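Local coordinates for folylpolyglutamate synthase (FolC) (PDB 6K8C), which probably adds glutamate to dihydropteroate to make dihydrofolate and lengthens the polyglutamate tail of reduced folates, using ATP, at residues L65-A70 with K267-I272; I180-L185 with L202-K207; I311-Q316 with E348-I353. All coordinates share one frame; numbering follows the deposited sequence.

Interaction 1. Residues L65-A70 with K267-I272; sequences LTLLLA and KPLNLI
L67 meets the 267-272 loop with both of its methyl groups. CD1 meets both loop side chains and CD2 meets K267. CD1 touches CD1 of L269 at 3.9 Å. CD2 lies 4.2 Å from CD of K267, and the CG of that lysine is equally far from L67 CD1. Both loop side chains cross the leucine at about a right angle and touch it at its two methyls. L67 leaves the helix toward the loop. Its CG is anti to the carbonyl carbon (chi1 -65°), which sends the branched end out from the helix. K267 brings its aliphatic CG and CD past the two methyls, with a bend at chi3 (65°). L269 does not aim at L67 from its backbone, but its CD1 end swings nearer.

The contact joins the last turns of helix 58-70 to the loop between helix 241-254 and strand 276-279. Helix 58-70 begins within the sequence GTNGKGS, the P-loop of the ATP-binding Mur ligase middle domain. L269 continues along the same helix to S60, R63 and F64, and also packs on F239. The backbone O of K267 is hydrogen-bonded to Y230 OH. Elsewhere on the helix, L65, L68 and L69 pack on F251 of helix 241-254.

No hydrogen bond or salt bridge crosses between the two segments. The two leucines are buried and the lysine is exposed, so the lysine contributes methylenes to the margin of an apolar contact. Such a contact rests on van der Waals packing and the burial of hydrocarbon, with little directional chemistry.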
ATOM      1  N   LEU A  65       3.342 -11.782  -2.057  1.00 21.86           N
ATOM      2  CA  LEU A  65       2.464 -12.948  -2.097  1.00 20.37           C
ATOM      3  C   LEU A  65       1.840 -13.118  -3.477  1.00 26.19           C
ATOM      4  O   LEU A  65       1.798 -14.230  -4.018  1.00 25.05           O
ATOM      5  CB  LEU A  65       1.381 -12.819  -1.025  1.00 18.70           C
ATOM      6  CG  LEU A  65       0.296 -13.899  -0.980  1.00 23.98           C
ATOM      7  CD1 LEU A  65       0.898 -15.275  -0.746  1.00 30.52           C
ATOM      8  CD2 LEU A  65      -0.720 -13.583   0.103  1.00 23.56           C
ATOM      9  N   THR A  66       1.346 -12.017  -4.059  1.00 24.47           N
ATOM     10  CA  THR A  66       0.766 -12.049  -5.402  1.00 23.21           C
ATOM     11  C   THR A  66       1.755 -12.603  -6.426  1.00 31.68           C
ATOM     12  O   THR A  66       1.389 -13.418  -7.281  1.00 28.80           O
ATOM     13  CB  THR A  66       0.313 -10.638  -5.807  1.00 20.80           C
ATOM     14  OG1 THR A  66      -0.713 -10.183  -4.915  1.00 24.27           O
ATOM     15  CG2 THR A  66      -0.235 -10.620  -7.242  1.00 25.99           C
ATOM     16  N   LEU A  67       3.014 -12.156  -6.360  1.00 25.16           N
ATOM     17  CA  LEU A  67       4.017 -12.621  -7.317  1.00 29.81           C
ATOM     18  C   LEU A  67       4.315 -14.104  -7.133  1.00 29.59           C
ATOM     19  O   LEU A  67       4.464 -14.836  -8.119  1.00 28.85           O
ATOM     20  CB  LEU A  67       5.301 -11.800  -7.188  1.00 24.33           C
ATOM     21  CG  LEU A  67       5.166 -10.321  -7.567  1.00 32.63           C
ATOM     22  CD1 LEU A  67       6.478  -9.572  -7.340  1.00 29.54           C
ATOM     23  CD2 LEU A  67       4.665 -10.160  -9.008  1.00 32.55           C
ATOM     24  N   LEU A  68       4.408 -14.565  -5.884  1.00 27.02           N
ATOM     25  CA  LEU A  68       4.659 -15.983  -5.639  1.00 26.68           C
ATOM     26  C   LEU A  68       3.522 -16.841  -6.182  1.00 29.94           C
ATOM     27  O   LEU A  68       3.756 -17.875  -6.816  1.00 28.11           O
ATOM     28  CB  LEU A  68       4.857 -16.235  -4.143  1.00 26.41           C
ATOM     29  CG  LEU A  68       6.116 -15.655  -3.502  1.00 28.05           C
ATOM     30  CD1 LEU A  68       5.956 -15.576  -1.993  1.00 28.14           C
ATOM     31  CD2 LEU A  68       7.346 -16.473  -3.882  1.00 34.61           C
ATOM     32  N   LEU A  69       2.276 -16.429  -5.933  1.00 27.78           N
ATOM     33  CA  LEU A  69       1.135 -17.190  -6.432  1.00 27.23           C
ATOM     34  C   LEU A  69       1.103 -17.194  -7.955  1.00 36.25           C
ATOM     35  O   LEU A  69       0.867 -18.238  -8.578  1.00 30.25           O
ATOM     36  CB  LEU A  69      -0.165 -16.615  -5.862  1.00 24.17           C
ATOM     37  CG  LEU A  69      -0.315 -16.768  -4.347  1.00 31.01           C
ATOM     38  CD1 LEU A  69      -1.453 -15.907  -3.807  1.00 29.85           C
ATOM     39  CD2 LEU A  69      -0.534 -18.226  -3.990  1.00 28.29           C
ATOM     40  N   ALA A  70       1.350 -16.035  -8.574  1.00 26.84           N
ATOM     41  CA  ALA A  70       1.384 -15.960 -10.032  1.00 34.88           C
ATOM     42  C   ALA A  70       2.463 -16.860 -10.615  1.00 31.01           C
ATOM     43  O   ALA A  70       2.286 -17.407 -11.710  1.00 33.01           O
ATOM     44  CB  ALA A  70       1.600 -14.512 -10.479  1.00 28.50           C
ATOM     45  N   LYS A 267      10.694 -12.924  -9.528  1.00 36.56           N
ATOM     46  CA  LYS A 267      11.107 -11.705 -10.196  1.00 29.85           C
ATOM     47  C   LYS A 267      11.329 -10.598  -9.167  1.00 30.48           C
ATOM     48  O   LYS A 267      10.789 -10.649  -8.060  1.00 34.03           O
ATOM     49  CB  LYS A 267      10.057 -11.280 -11.226  1.00 34.12           C
ATOM     50  CG  LYS A 267       8.754 -10.785 -10.614  1.00 31.94           C
ATOM     51  CD  LYS A 267       7.885 -10.067 -11.643  1.00 39.85           C
ATOM     52  CE  LYS A 267       7.430 -11.017 -12.730  1.00 37.53           C
ATOM     53  NZ  LYS A 267       6.549 -10.334 -13.727  1.00 49.98           N
ATOM     54  N   PRO A 268      12.144  -9.597  -9.500  1.00 35.85           N
ATOM     55  CA  PRO A 268      12.362  -8.491  -8.558  1.00 34.31           C
ATOM     56  C   PRO A 268      11.076  -7.718  -8.309  1.00 35.27           C
ATOM     57  O   PRO A 268      10.323  -7.414  -9.237  1.00 32.15           O
ATOM     58  CB  PRO A 268      13.413  -7.624  -9.263  1.00 36.99           C
ATOM     59  CG  PRO A 268      13.329  -8.003 -10.703  1.00 44.02           C
ATOM     60  CD  PRO A 268      12.955  -9.455 -10.719  1.00 37.66           C
ATOM     61  N   LEU A 269      10.830  -7.400  -7.037  1.00 35.90           N
ATOM     62  CA  LEU A 269       9.628  -6.662  -6.671  1.00 34.55           C
ATOM     63  C   LEU A 269       9.735  -5.216  -7.129  1.00 41.76           C
ATOM     64  O   LEU A 269      10.726  -4.533  -6.853  1.00 32.96           O
ATOM     65  CB  LEU A 269       9.395  -6.709  -5.159  1.00 30.57           C
ATOM     66  CG  LEU A 269       8.258  -5.792  -4.692  1.00 33.96           C
ATOM     67  CD1 LEU A 269       6.931  -6.253  -5.285  1.00 36.78           C
ATOM     68  CD2 LEU A 269       8.172  -5.711  -3.172  1.00 42.69           C
ATOM     69  N   ASN A 270       8.705  -4.751  -7.824  1.00 34.76           N
ATOM     70  CA  ASN A 270       8.593  -3.362  -8.237  1.00 41.84           C
ATOM     71  C   ASN A 270       7.198  -2.875  -7.884  1.00 40.65           C
ATOM     72  O   ASN A 270       6.204  -3.505  -8.261  1.00 48.31           O
ATOM     73  CB  ASN A 270       8.853  -3.202  -9.739  1.00 52.23           C
ATOM     74  CG  ASN A 270       8.506  -1.817 -10.245  1.00 54.97           C
ATOM     75  OD1 ASN A 270       7.378  -1.560 -10.658  1.00 55.43           O
ATOM     76  ND2 ASN A 270       9.482  -0.915 -10.217  1.00 57.04           N
ATOM     77  N   LEU A 271       7.124  -1.775  -7.145  1.00 34.82           N
ATOM     78  CA  LEU A 271       5.860  -1.135  -6.821  1.00 34.75           C
ATOM     79  C   LEU A 271       5.870   0.278  -7.371  1.00 40.68           C
ATOM     80  O   LEU A 271       6.873   0.989  -7.261  1.00 31.53           O
ATOM     81  CB  LEU A 271       5.608  -1.097  -5.314  1.00 32.99           C
ATOM     82  CG  LEU A 271       5.296  -2.416  -4.617  1.00 41.86           C
ATOM     83  CD1 LEU A 271       5.119  -2.178  -3.121  1.00 34.61           C
ATOM     84  CD2 LEU A 271       4.056  -3.054  -5.229  1.00 37.62           C
ATOM     85  N   ILE A 272       4.751   0.675  -7.980  1.00 36.66           N
ATOM     86  CA  ILE A 272       4.634   2.030  -8.497  1.00 37.58           C
ATOM     87  C   ILE A 272       4.725   3.020  -7.343  1.00 30.45           C
ATOM     88  O   ILE A 272       4.112   2.834  -6.285  1.00 36.06           O
ATOM     89  CB  ILE A 272       3.321   2.184  -9.283  1.00 32.18           C
ATOM     90  CG1 ILE A 272       3.407   1.412 -10.604  1.00 34.66           C
ATOM     91  CG2 ILE A 272       3.009   3.653  -9.538  1.00 36.14           C
ATOM     92  CD1 ILE A 272       2.054   1.077 -11.220  1.00 31.47           C
TER

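Interaction 2. Residues I180-L185 with L202-K207; sequences IAQTKL and LNAAQK
L185 has CG anti to its carbonyl carbon (chi1 -67°), and this carries both methyls to the neighbouring helix. CD2 rests 3.7 Å from A205 CB. CD1 lies 3.7 Å from the backbone N of A205 and 4.2 Å from A204 CB. The isobutyl end therefore sits against the alanine backbone as well as its methyl. Q182 takes another route. Its chain folds at chi2 (-52°), which brings the amide over to A204, with NE2 3.7 Å from A204 CB.

Segments 180-185 and 202-207, of helices 177-185 and 199-211, run in roughly the same direction. They cross at -36°, with a closest axis approach of 9.7 Å. Both belong to the alpha/beta Mur ligase middle domain, a P-loop NTPase-type fold. The helices lie in the crossovers of successive beta-alpha-beta units, 159-162 to 191-194 and 191-194 to 215-218. These strands form the parallel end of the mixed sheet, with 215-218 at its edge. A205 also packs on L216 of that edge strand, and L185 reaches I208.

One water links the helices. It accepts from Q182 NE2 at 2.7 Å and donates to A204 O at 3.0 Å. The Q182 amide is also held by residues close by in the chain. NE2 bonds to E178 OE2, and OE1 to K186 NZ just past the helix end, bonds at both ends that limit the amide's rotation.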
ATOM      1  N   ILE A 180      -5.948   0.894  18.405  1.00 41.07           N
ATOM      2  CA  ILE A 180      -5.681   0.626  16.993  1.00 45.90           C
ATOM      3  C   ILE A 180      -5.670  -0.873  16.741  1.00 42.73           C
ATOM      4  O   ILE A 180      -6.326  -1.375  15.818  1.00 42.37           O
ATOM      5  CB  ILE A 180      -4.355   1.273  16.559  1.00 45.02           C
ATOM      6  CG1 ILE A 180      -4.344   2.767  16.892  1.00 47.26           C
ATOM      7  CG2 ILE A 180      -4.113   1.036  15.071  1.00 47.93           C
ATOM      8  CD1 ILE A 180      -5.403   3.559  16.178  1.00 51.45           C
ATOM      9  N   ALA A 181      -4.929  -1.611  17.571  1.00 34.23           N
ATOM     10  CA  ALA A 181      -4.828  -3.055  17.407  1.00 40.22           C
ATOM     11  C   ALA A 181      -6.194  -3.719  17.497  1.00 44.92           C
ATOM     12  O   ALA A 181      -6.478  -4.669  16.758  1.00 39.77           O
ATOM     13  CB  ALA A 181      -3.882  -3.632  18.459  1.00 38.00           C
ATOM     14  N   GLN A 182      -7.059  -3.218  18.382  1.00 42.39           N
ATOM     15  CA  GLN A 182      -8.359  -3.845  18.596  1.00 44.45           C
ATOM     16  C   GLN A 182      -9.205  -3.823  17.331  1.00 45.27           C
ATOM     17  O   GLN A 182      -9.754  -4.852  16.920  1.00 43.84           O
ATOM     18  CB  GLN A 182      -9.093  -3.147  19.741  1.00 53.00           C
ATOM     19  CG  GLN A 182      -8.706  -3.656  21.110  1.00 58.05           C
ATOM     20  CD  GLN A 182      -8.809  -5.161  21.212  1.00 54.15           C
ATOM     21  OE1 GLN A 182      -9.796  -5.760  20.785  1.00 62.98           O
ATOM     22  NE2 GLN A 182      -7.781  -5.784  21.772  1.00 50.59           N
ATOM     23  N   THR A 183      -9.317  -2.655  16.692  1.00 47.21           N
ATOM     24  CA  THR A 183     -10.182  -2.537  15.522  1.00 49.20           C
ATOM     25  C   THR A 183      -9.675  -3.390  14.365  1.00 50.27           C
ATOM     26  O   THR A 183     -10.470  -3.992  13.634  1.00 51.40           O
ATOM     27  CB  THR A 183     -10.299  -1.072  15.097  1.00 55.16           C
ATOM     28  OG1 THR A 183      -9.089  -0.657  14.449  1.00 63.27           O
ATOM     29  CG2 THR A 183     -10.544  -0.190  16.310  1.00 58.04           C
ATOM     30  N   LYS A 184      -8.353  -3.456  14.184  1.00 33.79           N
ATOM     31  CA  LYS A 184      -7.793  -4.258  13.102  1.00 33.51           C
ATOM     32  C   LYS A 184      -7.952  -5.749  13.376  1.00 35.03           C
ATOM     33  O   LYS A 184      -8.335  -6.514  12.483  1.00 38.22           O
ATOM     34  CB  LYS A 184      -6.317  -3.904  12.899  1.00 37.48           C
ATOM     35  CG  LYS A 184      -6.071  -2.465  12.473  1.00 39.21           C
ATOM     36  CD  LYS A 184      -4.644  -2.268  11.983  1.00 38.77           C
ATOM     37  CE  LYS A 184      -4.377  -0.816  11.593  1.00 33.58           C
ATOM     38  NZ  LYS A 184      -5.111  -0.423  10.365  1.00 36.69           N
ATOM     39  N   LEU A 185      -7.677  -6.180  14.604  1.00 39.32           N
ATOM     40  CA  LEU A 185      -7.620  -7.601  14.910  1.00 32.17           C
ATOM     41  C   LEU A 185      -8.989  -8.225  15.141  1.00 39.55           C
ATOM     42  O   LEU A 185      -9.122  -9.446  15.011  1.00 36.41           O
ATOM     43  CB  LEU A 185      -6.740  -7.834  16.141  1.00 31.10           C
ATOM     44  CG  LEU A 185      -5.257  -7.524  15.937  1.00 33.07           C
ATOM     45  CD1 LEU A 185      -4.564  -7.311  17.278  1.00 37.04           C
ATOM     46  CD2 LEU A 185      -4.587  -8.637  15.148  1.00 33.51           C
ATOM     47  N   LEU A 202       0.716  -8.179  19.914  1.00 30.64           N
ATOM     48  CA  LEU A 202       0.728  -9.640  19.895  1.00 30.58           C
ATOM     49  C   LEU A 202      -0.169 -10.210  20.987  1.00 35.14           C
ATOM     50  O   LEU A 202      -0.907 -11.176  20.756  1.00 30.21           O
ATOM     51  CB  LEU A 202       2.161 -10.160  20.049  1.00 29.05           C
ATOM     52  CG  LEU A 202       2.337 -11.682  19.993  1.00 34.06           C
ATOM     53  CD1 LEU A 202       1.678 -12.284  18.751  1.00 32.68           C
ATOM     54  CD2 LEU A 202       3.811 -12.070  20.067  1.00 41.41           C
ATOM     55  N   ASN A 203      -0.120  -9.620  22.185  1.00 30.82           N
ATOM     56  CA  ASN A 203      -0.996 -10.045  23.274  1.00 34.91           C
ATOM     57  C   ASN A 203      -2.461  -9.885  22.892  1.00 32.18           C
ATOM     58  O   ASN A 203      -3.276 -10.788  23.112  1.00 39.43           O
ATOM     59  CB  ASN A 203      -0.687  -9.242  24.540  1.00 36.02           C
ATOM     60  CG  ASN A 203       0.413  -9.862  25.371  1.00 42.30           C
ATOM     61  OD1 ASN A 203       0.636 -11.069  25.317  1.00 43.93           O
ATOM     62  ND2 ASN A 203       1.104  -9.037  26.153  1.00 46.40           N
ATOM     63  N   ALA A 204      -2.817  -8.730  22.328  1.00 29.61           N
ATOM     64  CA  ALA A 204      -4.202  -8.505  21.927  1.00 40.90           C
ATOM     65  C   ALA A 204      -4.635  -9.507  20.865  1.00 36.73           C
ATOM     66  O   ALA A 204      -5.751 -10.041  20.921  1.00 33.88           O
ATOM     67  CB  ALA A 204      -4.376  -7.073  21.420  1.00 29.03           C
ATOM     68  N   ALA A 205      -3.756  -9.793  19.900  1.00 36.84           N
ATOM     69  CA  ALA A 205      -4.085 -10.745  18.843  1.00 29.59           C
ATOM     70  C   ALA A 205      -4.264 -12.154  19.396  1.00 33.13           C
ATOM     71  O   ALA A 205      -5.187 -12.872  18.992  1.00 32.63           O
ATOM     72  CB  ALA A 205      -3.000 -10.726  17.767  1.00 24.95           C
ATOM     73  N   GLN A 206      -3.387 -12.573  20.316  1.00 35.70           N
ATOM     74  CA  GLN A 206      -3.509 -13.906  20.898  1.00 34.90           C
ATOM     75  C   GLN A 206      -4.790 -14.040  21.706  1.00 37.83           C
ATOM     76  O   GLN A 206      -5.432 -15.098  21.701  1.00 32.84           O
ATOM     77  CB  GLN A 206      -2.293 -14.210  21.776  1.00 32.19           C
ATOM     78  CG  GLN A 206      -1.047 -14.548  20.983  1.00 34.50           C
ATOM     79  CD  GLN A 206       0.215 -14.464  21.813  1.00 41.14           C
ATOM     80  OE1 GLN A 206       0.215 -13.909  22.914  1.00 41.53           O
ATOM     81  NE2 GLN A 206       1.300 -15.018  21.289  1.00 38.43           N
ATOM     82  N   LYS A 207      -5.176 -12.980  22.416  1.00 37.28           N
ATOM     83  CA  LYS A 207      -6.398 -13.021  23.208  1.00 37.35           C
ATOM     84  C   LYS A 207      -7.625 -13.162  22.316  1.00 38.34           C
ATOM     85  O   LYS A 207      -8.536 -13.941  22.618  1.00 40.04           O
ATOM     86  CB  LYS A 207      -6.477 -11.761  24.071  1.00 44.33           C
ATOM     87  CG  LYS A 207      -7.810 -11.485  24.739  1.00 46.03           C
ATOM     88  CD  LYS A 207      -7.710 -10.183  25.530  1.00 49.70           C
ATOM     89  CE  LYS A 207      -8.848 -10.017  26.522  1.00 59.25           C
ATOM     90  NZ  LYS A 207      -8.661  -8.773  27.324  1.00 62.18           N
TER
HETATM   91  O   HOH W   1      -7.509  -8.298  22.577  1.00 45.02           O

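Interaction 3. Residues I311-Q316 with E348-I353; sequences IYNCYQ and EKLKGI
L350 reaches the 311-316 segment with both methyls. CD1 sits at the edge of the Y312 ring, near its plane, 3.9 Å from CE2. CD2 lies 3.7 Å from N313 OD1. This is strand-to-helix packing in the alpha/beta glutamate ligase domain of the Mur ligase family, with helix 347-357 against the end of strand 308-312. L350 CG is anti to the backbone N (chi1 177°), which directs the fork toward tyrosine and asparagine. A second contact lies beyond the strand, where Q316 NE2 packs 3.6 Å from K349 CD.

The next shell holds both sides. Y312 OH is hydrogen-bonded to H288 NE2, and its side chain packs on A320 and L324 of helix 320-327. N313 ND2 bonds to L337 O. L350 also touches I336 of strand 331-336, and Q316 packs on R343 and I345. Q316 NE2 is buried by the contact and has no polar partner in the model.

The oxygen that touches L350 has a bond of its own. N313 OD1 accepts from the backbone N of C314 at 3.0 Å, and the N-H...O angle is a bent 142°.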
ATOM      1  N   ILE A 311      12.393  17.251  -2.224  1.00 25.43           N
ATOM      2  CA  ILE A 311      11.051  17.828  -2.189  1.00 22.09           C
ATOM      3  C   ILE A 311      10.248  17.018  -1.181  1.00 28.03           C
ATOM      4  O   ILE A 311      10.061  15.808  -1.358  1.00 27.17           O
ATOM      5  CB  ILE A 311      10.396  17.813  -3.581  1.00 22.49           C
ATOM      6  CG1 ILE A 311      11.170  18.727  -4.530  1.00 25.11           C
ATOM      7  CG2 ILE A 311       8.936  18.255  -3.505  1.00 26.42           C
ATOM      8  CD1 ILE A 311      10.903  18.459  -6.006  1.00 32.08           C
ATOM      9  N   TYR A 312       9.780  17.671  -0.118  1.00 30.75           N
ATOM     10  CA  TYR A 312       9.482  16.935   1.102  1.00 29.02           C
ATOM     11  C   TYR A 312       8.367  17.585   1.907  1.00 35.26           C
ATOM     12  O   TYR A 312       8.289  18.813   2.017  1.00 30.51           O
ATOM     13  CB  TYR A 312      10.750  16.835   1.970  1.00 32.15           C
ATOM     14  CG  TYR A 312      10.565  16.159   3.313  1.00 31.85           C
ATOM     15  CD1 TYR A 312      10.673  14.778   3.437  1.00 30.53           C
ATOM     16  CD2 TYR A 312      10.297  16.900   4.457  1.00 34.27           C
ATOM     17  CE1 TYR A 312      10.511  14.153   4.667  1.00 31.13           C
ATOM     18  CE2 TYR A 312      10.129  16.286   5.686  1.00 38.44           C
ATOM     19  CZ  TYR A 312      10.239  14.912   5.785  1.00 39.03           C
ATOM     20  OH  TYR A 312      10.074  14.296   7.007  1.00 33.20           O
ATOM     21  N   ASN A 313       7.516  16.736   2.476  1.00 32.86           N
ATOM     22  CA  ASN A 313       6.698  17.070   3.632  1.00 38.87           C
ATOM     23  C   ASN A 313       6.378  15.759   4.335  1.00 33.29           C
ATOM     24  O   ASN A 313       6.646  14.678   3.810  1.00 40.33           O
ATOM     25  CB  ASN A 313       5.427  17.833   3.240  1.00 37.01           C
ATOM     26  CG  ASN A 313       5.041  18.887   4.268  1.00 45.05           C
ATOM     27  OD1 ASN A 313       5.412  18.794   5.440  1.00 39.64           O
ATOM     28  ND2 ASN A 313       4.288  19.890   3.834  1.00 43.70           N
ATOM     29  N   CYS A 314       5.807  15.848   5.535  1.00 38.20           N
ATOM     30  CA  CYS A 314       5.482  14.623   6.255  1.00 47.17           C
ATOM     31  C   CYS A 314       4.339  14.871   7.228  1.00 42.88           C
ATOM     32  O   CYS A 314       3.990  16.011   7.541  1.00 46.03           O
ATOM     33  CB  CYS A 314       6.706  14.068   6.989  1.00 39.32           C
ATOM     34  SG  CYS A 314       7.148  14.982   8.471  1.00 50.22           S
ATOM     35  N   TYR A 315       3.757  13.773   7.698  1.00 44.25           N
ATOM     36  CA  TYR A 315       2.692  13.827   8.683  1.00 55.97           C
ATOM     37  C   TYR A 315       3.279  14.077  10.073  1.00 61.06           C
ATOM     38  O   TYR A 315       4.487  13.942  10.299  1.00 54.06           O
ATOM     39  CB  TYR A 315       1.876  12.531   8.654  1.00 53.22           C
ATOM     40  CG  TYR A 315       1.031  12.379   7.407  1.00 48.71           C
ATOM     41  CD1 TYR A 315       0.072  13.329   7.073  1.00 49.81           C
ATOM     42  CD2 TYR A 315       1.203  11.290   6.556  1.00 46.39           C
ATOM     43  CE1 TYR A 315      -0.700  13.198   5.931  1.00 48.26           C
ATOM     44  CE2 TYR A 315       0.435  11.149   5.413  1.00 51.19           C
ATOM     45  CZ  TYR A 315      -0.514  12.104   5.106  1.00 45.11           C
ATOM     46  OH  TYR A 315      -1.276  11.966   3.967  1.00 48.47           O
ATOM     47  N   GLN A 316       2.402  14.459  11.005  1.00 63.72           N
ATOM     48  CA  GLN A 316       2.844  14.863  12.337  1.00 69.90           C
ATOM     49  C   GLN A 316       3.315  13.691  13.189  1.00 62.30           C
ATOM     50  O   GLN A 316       4.033  13.902  14.175  1.00 60.12           O
ATOM     51  CB  GLN A 316       1.712  15.595  13.048  1.00 71.11           C
ATOM     52  CG  GLN A 316       1.792  17.102  12.960  1.00 75.36           C
ATOM     53  CD  GLN A 316       2.672  17.682  14.046  1.00 86.24           C
ATOM     54  OE1 GLN A 316       2.276  17.745  15.211  1.00 90.30           O
ATOM     55  NE2 GLN A 316       3.880  18.094  13.673  1.00 80.13           N
ATOM     56  N   GLU A 348       6.379  25.640  10.711  1.00 51.70           N
ATOM     57  CA  GLU A 348       7.471  26.209  11.497  1.00 55.30           C
ATOM     58  C   GLU A 348       8.210  25.143  12.294  1.00 49.25           C
ATOM     59  O   GLU A 348       9.416  25.279  12.537  1.00 56.82           O
ATOM     60  CB  GLU A 348       6.941  27.301  12.426  1.00 57.39           C
ATOM     61  CG  GLU A 348       6.487  28.557  11.698  1.00 70.90           C
ATOM     62  CD  GLU A 348       7.614  29.218  10.927  1.00 75.50           C
ATOM     63  OE1 GLU A 348       8.708  29.389  11.507  1.00 61.17           O
ATOM     64  OE2 GLU A 348       7.405  29.565   9.743  1.00 71.49           O
ATOM     65  N   LYS A 349       7.515  24.082  12.711  1.00 45.53           N
ATOM     66  CA  LYS A 349       8.192  22.973  13.375  1.00 46.35           C
ATOM     67  C   LYS A 349       9.156  22.280  12.420  1.00 52.43           C
ATOM     68  O   LYS A 349      10.301  21.979  12.780  1.00 44.40           O
ATOM     69  CB  LYS A 349       7.162  21.985  13.924  1.00 43.34           C
ATOM     70  CG  LYS A 349       7.764  20.786  14.633  1.00 48.83           C
ATOM     71  CD  LYS A 349       6.689  19.803  15.068  1.00 48.56           C
ATOM     72  CE  LYS A 349       7.295  18.473  15.491  1.00 61.21           C
ATOM     73  NZ  LYS A 349       6.505  17.820  16.571  1.00 58.90           N
ATOM     74  N   LEU A 350       8.708  22.022  11.188  1.00 43.03           N
ATOM     75  CA  LEU A 350       9.579  21.417  10.186  1.00 41.05           C
ATOM     76  C   LEU A 350      10.785  22.302   9.900  1.00 41.19           C
ATOM     77  O   LEU A 350      11.912  21.806   9.764  1.00 38.97           O
ATOM     78  CB  LEU A 350       8.791  21.151   8.902  1.00 45.17           C
ATOM     79  CG  LEU A 350       9.572  20.569   7.724  1.00 46.18           C
ATOM     80  CD1 LEU A 350      10.318  19.305   8.143  1.00 38.23           C
ATOM     81  CD2 LEU A 350       8.643  20.291   6.547  1.00 37.99           C
ATOM     82  N   LYS A 351      10.570  23.617   9.810  1.00 40.04           N
ATOM     83  CA  LYS A 351      11.683  24.535   9.596  1.00 37.48           C
ATOM     84  C   LYS A 351      12.709  24.438  10.717  1.00 41.57           C
ATOM     85  O   LYS A 351      13.912  24.591  10.473  1.00 37.74           O
ATOM     86  CB  LYS A 351      11.173  25.971   9.478  1.00 45.05           C
ATOM     87  CG  LYS A 351      10.594  26.341   8.116  1.00 51.77           C
ATOM     88  CD  LYS A 351      10.237  27.825   8.074  1.00 54.06           C
ATOM     89  CE  LYS A 351       9.827  28.273   6.677  1.00 65.03           C
ATOM     90  NZ  LYS A 351       9.288  29.665   6.672  1.00 62.87           N
ATOM     91  N   GLY A 352      12.256  24.190  11.948  1.00 42.05           N
ATOM     92  CA  GLY A 352      13.185  24.083  13.061  1.00 40.97           C
ATOM     93  C   GLY A 352      14.005  22.811  13.024  1.00 44.16           C
ATOM     94  O   GLY A 352      15.170  22.808  13.434  1.00 45.14           O
ATOM     95  N   ILE A 353      13.411  21.716  12.546  1.00 45.74           N
ATOM     96  CA  ILE A 353      14.168  20.480  12.375  1.00 41.68           C
ATOM     97  C   ILE A 353      15.252  20.670  11.328  1.00 38.29           C
ATOM     98  O   ILE A 353      16.407  20.266  11.521  1.00 35.88           O
ATOM     99  CB  ILE A 353      13.219  19.325  12.007  1.00 36.86           C
ATOM    100  CG1 ILE A 353      12.264  19.036  13.166  1.00 43.63           C
ATOM    101  CG2 ILE A 353      14.012  18.076  11.619  1.00 35.57           C
ATOM    102  CD1 ILE A 353      11.090  18.160  12.789  1.00 38.46           C
TER

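How the interactions relate
Interactions 1 and 2 both involve the Mur ligase middle domain, and interaction 3 lies in the glutamate ligase domain. All three are largely buried. The centre of interaction 1 lies about 13 Å from the centre of the chain, nearer than the other two, and interaction 3 is on the opposite side of that centre. None touches another, and they share no helix or strand. Lysines lie at the exposed margins of interactions 1 and 3. No direct hydrogen bond crosses any of them. Interaction 1 is leucine and methylene packing between helix and loop. Interaction 2 joins two helices and adds a bridging water. Interaction 3 joins a helix to a strand end and the loop after it. Like interaction 2, it sets amide groups against hydrocarbon.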